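Local atomic coordinates of yeast glycogen phosphorylase (Saccharomyces cerevisiae, PDB entry 1YGP), a protein that is a member of the carbohydrate phosphorylase family of the GT-B clan and holds pyridoxal-5'-phosphate in a pocket of the folded chain. Residues L387-A392 with Y432-F437; R577-I582 with I592-L597. All blocks are in the same frame, centred on the assembly; numbering follows the deposited sequence.

Contact 1. Residues L387-A392 with Y432-F437; sequences LDWHEA and YDINWF
W389 lays the six-membered half of its indole against three residues of helix 425-445: D433, I434 and F437. With CG anti to the backbone N (chi1 -159°), the indole reaches out from the first turn of helix 389-399 toward helix 425-445; the nearest CA atoms, of W389 and D433, are 9.6 Å apart. F437 presents an edge to one face of the indole, offset toward its rim; the two six-membered rings have centroids 5.0 Å apart and planes at 60°. Farther round the indole, W389 CZ2 lies 3.6 Å from D433 CB and W389 CH2 touches I434 CG1 at 3.7 Å.

H390 extends the cluster. Its imidazole turns an edge to the face of F437, the planes at 64° and H390 CE1 3.8 Å from F437 CZ, so that F437 gives an edge to one ring and a face to the other. The start of the helix that carries W389 and H390 is capped by D388, which accepts a weak bond from H390 N. Farther along its own helix, W389 also meets the ring of W393, and L246 from a loop touches both W389 and F437.

No hydrogen bond spans the two segments. The attachment depends on rings set edge against face and on apolar contact, and no directed polar bond fixes it.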
loop_
_atom_site.group_PDB
_atom_site.type_symbol
_atom_site.label_atom_id
_atom_site.label_comp_id
_atom_site.label_asym_id
_atom_site.label_seq_id
_atom_site.Cartn_x
_atom_site.Cartn_y
_atom_site.Cartn_z
ATOM N N LEU A 387 -14.616 35.594 -14.807
ATOM C CA LEU A 387 -13.929 36.792 -15.255
ATOM C C LEU A 387 -14.243 36.982 -16.729
ATOM O O LEU A 387 -14.884 36.154 -17.386
ATOM C CB LEU A 387 -12.423 36.700 -15.095
ATOM C CG LEU A 387 -11.781 36.592 -13.708
ATOM C CD1 LEU A 387 -10.428 37.262 -13.791
ATOM C CD2 LEU A 387 -12.531 37.353 -12.635
ATOM N N ASP A 388 -13.887 38.138 -17.270
ATOM C CA ASP A 388 -14.059 38.371 -18.683
ATOM C C ASP A 388 -13.037 37.486 -19.379
ATOM O O ASP A 388 -11.902 37.347 -18.901
ATOM C CB ASP A 388 -13.789 39.844 -18.990
ATOM C CG ASP A 388 -13.826 40.215 -20.470
ATOM O OD1 ASP A 388 -14.833 39.920 -21.124
ATOM O OD2 ASP A 388 -12.846 40.789 -20.961
ATOM N N TRP A 389 -13.387 36.958 -20.549
ATOM C CA TRP A 389 -12.472 36.120 -21.304
ATOM C C TRP A 389 -11.166 36.853 -21.509
ATOM O O TRP A 389 -10.086 36.314 -21.285
ATOM C CB TRP A 389 -13.043 35.767 -22.662
ATOM C CG TRP A 389 -12.417 34.534 -23.288
ATOM C CD1 TRP A 389 -13.056 33.322 -23.214
ATOM C CD2 TRP A 389 -11.238 34.466 -23.991
ATOM N NE1 TRP A 389 -12.300 32.481 -23.875
ATOM C CE2 TRP A 389 -11.210 33.112 -24.352
ATOM C CE3 TRP A 389 -10.202 35.321 -24.371
ATOM C CZ2 TRP A 389 -10.146 32.607 -25.093
ATOM C CZ3 TRP A 389 -9.137 34.818 -25.109
ATOM C CH2 TRP A 389 -9.112 33.470 -25.467
ATOM N N HIS A 390 -11.224 38.125 -21.853
ATOM C CA HIS A 390 -9.977 38.812 -22.084
ATOM C C HIS A 390 -9.222 39.175 -20.822
ATOM O O HIS A 390 -7.992 39.183 -20.857
ATOM C CB HIS A 390 -10.281 40.018 -22.947
ATOM C CG HIS A 390 -10.457 39.531 -24.381
ATOM N ND1 HIS A 390 -11.581 39.325 -25.074
ATOM C CD2 HIS A 390 -9.402 39.159 -25.183
ATOM C CE1 HIS A 390 -11.255 38.838 -26.249
ATOM N NE2 HIS A 390 -9.944 38.746 -26.298
ATOM N N GLU A 391 -9.872 39.366 -19.676
ATOM C CA GLU A 391 -9.130 39.737 -18.482
ATOM C C GLU A 391 -8.407 38.499 -17.947
ATOM O O GLU A 391 -7.240 38.550 -17.560
ATOM C CB GLU A 391 -10.106 40.276 -17.493
ATOM C CG GLU A 391 -9.510 40.915 -16.249
ATOM C CD GLU A 391 -10.537 41.075 -15.119
ATOM O OE1 GLU A 391 -11.693 41.435 -15.385
ATOM O OE2 GLU A 391 -10.182 40.819 -13.964
ATOM N N ALA A 392 -9.101 37.357 -17.993
ATOM C CA ALA A 392 -8.598 36.056 -17.585
ATOM C C ALA A 392 -7.371 35.668 -18.401
ATOM O O ALA A 392 -6.295 35.359 -17.860
ATOM C CB ALA A 392 -9.683 35.016 -17.799
ATOM N N TYR A 432 -9.861 26.539 -29.435
ATOM C CA TYR A 432 -10.288 27.190 -30.662
ATOM C C TYR A 432 -10.370 28.692 -30.445
ATOM O O TYR A 432 -9.839 29.442 -31.269
ATOM C CB TYR A 432 -11.635 26.642 -31.101
ATOM C CG TYR A 432 -11.540 25.305 -31.833
ATOM C CD1 TYR A 432 -10.338 24.929 -32.429
ATOM C CD2 TYR A 432 -12.662 24.479 -31.966
ATOM C CE1 TYR A 432 -10.245 23.761 -33.160
ATOM C CE2 TYR A 432 -12.570 23.297 -32.695
ATOM C CZ TYR A 432 -11.351 22.951 -33.289
ATOM O OH TYR A 432 -11.214 21.782 -34.013
ATOM N N ASP A 433 -10.922 29.165 -29.327
ATOM C CA ASP A 433 -10.989 30.596 -29.060
ATOM C C ASP A 433 -9.641 31.282 -28.962
ATOM O O ASP A 433 -9.408 32.294 -29.632
ATOM C CB ASP A 433 -11.727 30.868 -27.770
ATOM C CG ASP A 433 -13.248 30.838 -27.845
ATOM O OD1 ASP A 433 -13.833 30.312 -28.797
ATOM O OD2 ASP A 433 -13.850 31.353 -26.907
ATOM N N ILE A 434 -8.745 30.704 -28.161
ATOM C CA ILE A 434 -7.384 31.179 -27.963
ATOM C C ILE A 434 -6.716 31.363 -29.328
ATOM O O ILE A 434 -6.186 32.433 -29.650
ATOM C CB ILE A 434 -6.678 30.115 -27.048
ATOM C CG1 ILE A 434 -7.129 30.325 -25.589
ATOM C CG2 ILE A 434 -5.150 30.195 -27.183
ATOM C CD1 ILE A 434 -6.685 29.251 -24.562
ATOM N N ASN A 435 -6.805 30.338 -30.178
ATOM C CA ASN A 435 -6.194 30.354 -31.503
ATOM C C ASN A 435 -6.790 31.432 -32.384
ATOM O O ASN A 435 -6.066 32.054 -33.162
ATOM C CB ASN A 435 -6.380 29.017 -32.223
ATOM C CG ASN A 435 -5.588 28.950 -33.523
ATOM O OD1 ASN A 435 -4.371 29.013 -33.533
ATOM N ND2 ASN A 435 -6.143 28.764 -34.700
ATOM N N TRP A 436 -8.097 31.685 -32.238
ATOM C CA TRP A 436 -8.801 32.648 -33.067
ATOM C C TRP A 436 -8.255 34.034 -32.849
ATOM O O TRP A 436 -7.792 34.676 -33.796
ATOM C CB TRP A 436 -10.305 32.679 -32.762
ATOM C CG TRP A 436 -11.044 33.632 -33.686
ATOM C CD1 TRP A 436 -11.466 34.840 -33.202
ATOM C CD2 TRP A 436 -11.340 33.434 -35.019
ATOM N NE1 TRP A 436 -12.028 35.424 -34.233
ATOM C CE2 TRP A 436 -11.986 34.642 -35.327
ATOM C CE3 TRP A 436 -11.187 32.465 -36.014
ATOM C CZ2 TRP A 436 -12.485 34.891 -36.613
ATOM C CZ3 TRP A 436 -11.682 32.707 -37.302
ATOM C CH2 TRP A 436 -12.327 33.911 -37.598
ATOM N N PHE A 437 -8.292 34.502 -31.614
ATOM C CA PHE A 437 -7.786 35.822 -31.362
ATOM C C PHE A 437 -6.297 35.919 -31.713
ATOM O O PHE A 437 -5.880 36.930 -32.282
ATOM C CB PHE A 437 -8.043 36.149 -29.912
ATOM C CG PHE A 437 -9.523 36.162 -29.558
ATOM C CD1 PHE A 437 -10.411 36.999 -30.231
ATOM C CD2 PHE A 437 -9.997 35.339 -28.537
ATOM C CE1 PHE A 437 -11.759 37.003 -29.873
ATOM C CE2 PHE A 437 -11.347 35.353 -28.190
ATOM C CZ PHE A 437 -12.228 36.183 -28.856
#

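Contact 2. Residues R577-I582 with I592-L597; sequences RLVDLI and INREYL
R594 reaches back from the loop to helix 562-584 and passes over V579 to end at D580. Its CB leads to CG, set anti to the carbonyl carbon (chi1 -53°), and R594 CG comes 3.9 Å from V579 CG1. Beyond CD the chain bends at chi3 (113°), which brings R594 NE within 3.5 Å of the same V579 CG1 methyl and lays one face of the guanidinium over it. At the tip R594 NH2 meets D580 OD1 at 2.8 Å in a salt bridge. The carboxylate oxygen lies at the guanidinium edge, near its plane, but the N-H to oxygen angle of 127° makes the hydrogen bond weak, and the planes of carboxylate and guanidinium are steeply inclined to each other. The other terminal nitrogen, NH1, forms a second salt bridge with D590, so two carboxylates share this arginine, and they probably also offset the nearby charge of K583.

Beneath the charged groups the contact is aliphatic. The second methyl of V579, CG2, touches both I592 and L597 of the loop, 4.1 Å from I592 CG2 and 4.0 Å from L597 CD1. One helical turn on, I582 CD1 meets I592 CD1 at 3.6 Å. L597 closes the type II beta turn that begins at R594, and this turn brings both residues to the same valine.

The loop thus folds back along the helix it follows before entering strand 601-606. F602 of that strand touches L578, I592 and L597, while strand 649-654 supplies I652 to I582 and V650 to I592; helix 698-704 packs on R577, L578 and L581.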
loop_
_atom_site.group_PDB
_atom_site.type_symbol
_atom_site.label_atom_id
_atom_site.label_comp_id
_atom_site.label_asym_id
_atom_site.label_seq_id
_atom_site.Cartn_x
_atom_site.Cartn_y
_atom_site.Cartn_z
ATOM N N ARG A 577 35.308 0.950 -6.064
ATOM C CA ARG A 577 33.890 0.845 -5.728
ATOM C C ARG A 577 33.119 0.266 -6.895
ATOM O O ARG A 577 32.377 -0.695 -6.693
ATOM C CB ARG A 577 33.165 2.151 -5.460
ATOM C CG ARG A 577 33.617 3.082 -4.363
ATOM C CD ARG A 577 32.474 4.056 -4.055
ATOM N NE ARG A 577 32.071 4.821 -5.221
ATOM C CZ ARG A 577 31.641 6.079 -5.135
ATOM N NH1 ARG A 577 31.551 6.709 -3.967
ATOM N NH2 ARG A 577 31.321 6.722 -6.258
ATOM N N LEU A 578 33.301 0.792 -8.117
ATOM C CA LEU A 578 32.576 0.320 -9.277
ATOM C C LEU A 578 32.863 -1.153 -9.506
ATOM O O LEU A 578 31.933 -1.936 -9.721
ATOM C CB LEU A 578 32.980 1.112 -10.511
ATOM C CG LEU A 578 32.325 0.661 -11.817
ATOM C CD1 LEU A 578 30.827 0.871 -11.718
ATOM C CD2 LEU A 578 32.931 1.407 -12.983
ATOM N N VAL A 579 34.138 -1.547 -9.395
ATOM C CA VAL A 579 34.550 -2.937 -9.566
ATOM C C VAL A 579 33.781 -3.788 -8.556
ATOM O O VAL A 579 33.144 -4.776 -8.951
ATOM C CB VAL A 579 36.106 -3.031 -9.377
ATOM C CG1 VAL A 579 36.601 -4.457 -9.432
ATOM C CG2 VAL A 579 36.800 -2.349 -10.553
ATOM N N ASP A 580 33.732 -3.355 -7.292
ATOM C CA ASP A 580 32.984 -4.053 -6.263
ATOM C C ASP A 580 31.526 -4.232 -6.676
ATOM O O ASP A 580 30.985 -5.330 -6.464
ATOM C CB ASP A 580 32.999 -3.290 -4.934
ATOM C CG ASP A 580 34.202 -3.426 -4.003
ATOM O OD1 ASP A 580 34.735 -4.527 -3.844
ATOM O OD2 ASP A 580 34.577 -2.422 -3.393
ATOM N N LEU A 581 30.908 -3.209 -7.312
ATOM C CA LEU A 581 29.512 -3.264 -7.739
ATOM C C LEU A 581 29.321 -4.329 -8.804
ATOM O O LEU A 581 28.424 -5.169 -8.700
ATOM C CB LEU A 581 29.021 -1.958 -8.353
ATOM C CG LEU A 581 27.620 -1.392 -8.011
ATOM C CD1 LEU A 581 27.286 -0.313 -9.019
ATOM C CD2 LEU A 581 26.518 -2.429 -8.113
ATOM N N ILE A 582 30.194 -4.349 -9.810
ATOM C CA ILE A 582 30.094 -5.290 -10.919
ATOM C C ILE A 582 30.244 -6.753 -10.462
ATOM O O ILE A 582 29.653 -7.673 -11.033
ATOM C CB ILE A 582 31.173 -4.898 -11.964
ATOM C CG1 ILE A 582 31.025 -3.440 -12.400
ATOM C CG2 ILE A 582 31.001 -5.788 -13.186
ATOM C CD1 ILE A 582 32.201 -2.876 -13.208
ATOM N N ILE A 592 36.170 -7.411 -14.037
ATOM C CA ILE A 592 37.353 -6.586 -14.245
ATOM C C ILE A 592 38.490 -7.146 -13.417
ATOM O O ILE A 592 38.297 -7.482 -12.242
ATOM C CB ILE A 592 37.043 -5.128 -13.843
ATOM C CG1 ILE A 592 36.017 -4.586 -14.823
ATOM C CG2 ILE A 592 38.295 -4.259 -13.852
ATOM C CD1 ILE A 592 35.539 -3.166 -14.499
ATOM N N ASN A 593 39.667 -7.223 -14.038
ATOM C CA ASN A 593 40.874 -7.734 -13.394
ATOM C C ASN A 593 41.447 -6.699 -12.427
ATOM O O ASN A 593 42.070 -5.726 -12.846
ATOM C CB ASN A 593 41.865 -8.069 -14.494
ATOM C CG ASN A 593 43.179 -8.691 -14.050
ATOM O OD1 ASN A 593 43.518 -9.775 -14.522
ATOM N ND2 ASN A 593 44.021 -8.071 -13.241
ATOM N N ARG A 594 41.293 -6.910 -11.123
ATOM C CA ARG A 594 41.700 -5.915 -10.135
ATOM C C ARG A 594 43.182 -5.553 -10.092
ATOM O O ARG A 594 43.535 -4.427 -9.734
ATOM C CB ARG A 594 41.253 -6.378 -8.748
ATOM C CG ARG A 594 39.760 -6.710 -8.729
ATOM C CD ARG A 594 39.285 -7.018 -7.332
ATOM N NE ARG A 594 38.375 -5.983 -6.878
ATOM C CZ ARG A 594 37.198 -6.256 -6.303
ATOM N NH1 ARG A 594 36.784 -7.499 -6.103
ATOM N NH2 ARG A 594 36.404 -5.254 -5.950
ATOM N N GLU A 595 44.114 -6.444 -10.435
ATOM C CA GLU A 595 45.524 -6.060 -10.456
ATOM C C GLU A 595 45.715 -5.185 -11.685
ATOM O O GLU A 595 45.055 -5.448 -12.691
ATOM N N TYR A 596 46.526 -4.133 -11.712
ATOM C CA TYR A 596 46.681 -3.371 -12.950
ATOM C C TYR A 596 45.590 -2.319 -13.181
ATOM O O TYR A 596 45.650 -1.550 -14.146
ATOM N N LEU A 597 44.627 -2.192 -12.263
ATOM C CA LEU A 597 43.552 -1.203 -12.303
ATOM C C LEU A 597 43.975 0.252 -12.534
ATOM O O LEU A 597 43.352 0.940 -13.337
ATOM C CB LEU A 597 42.807 -1.317 -11.009
ATOM C CG LEU A 597 41.379 -0.913 -10.944
ATOM C CD1 LEU A 597 40.575 -1.809 -11.857
ATOM C CD2 LEU A 597 40.884 -1.062 -9.516
#

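Contact 1 and contact 2 lie on opposite sides of the chain's centre, about 63 Å apart between their centres, and share no helix or strand. Both are largely buried, though each has an exposed residue: H390 in the first, D580 in the second. Contact 1 joins two helices, through segments 40 residues apart at their closest ends, and does so with aromatic rings; its helix 389-399 leads directly into strand 400-404 of the mixed sheet. Contact 2 is local, a loop turned back on the preceding helix, and sets branched aliphatic side chains against the parallel sheet beneath a salt bridge. Each thereby covers apolar surface, but only contact 2 adds paired charges across its segments.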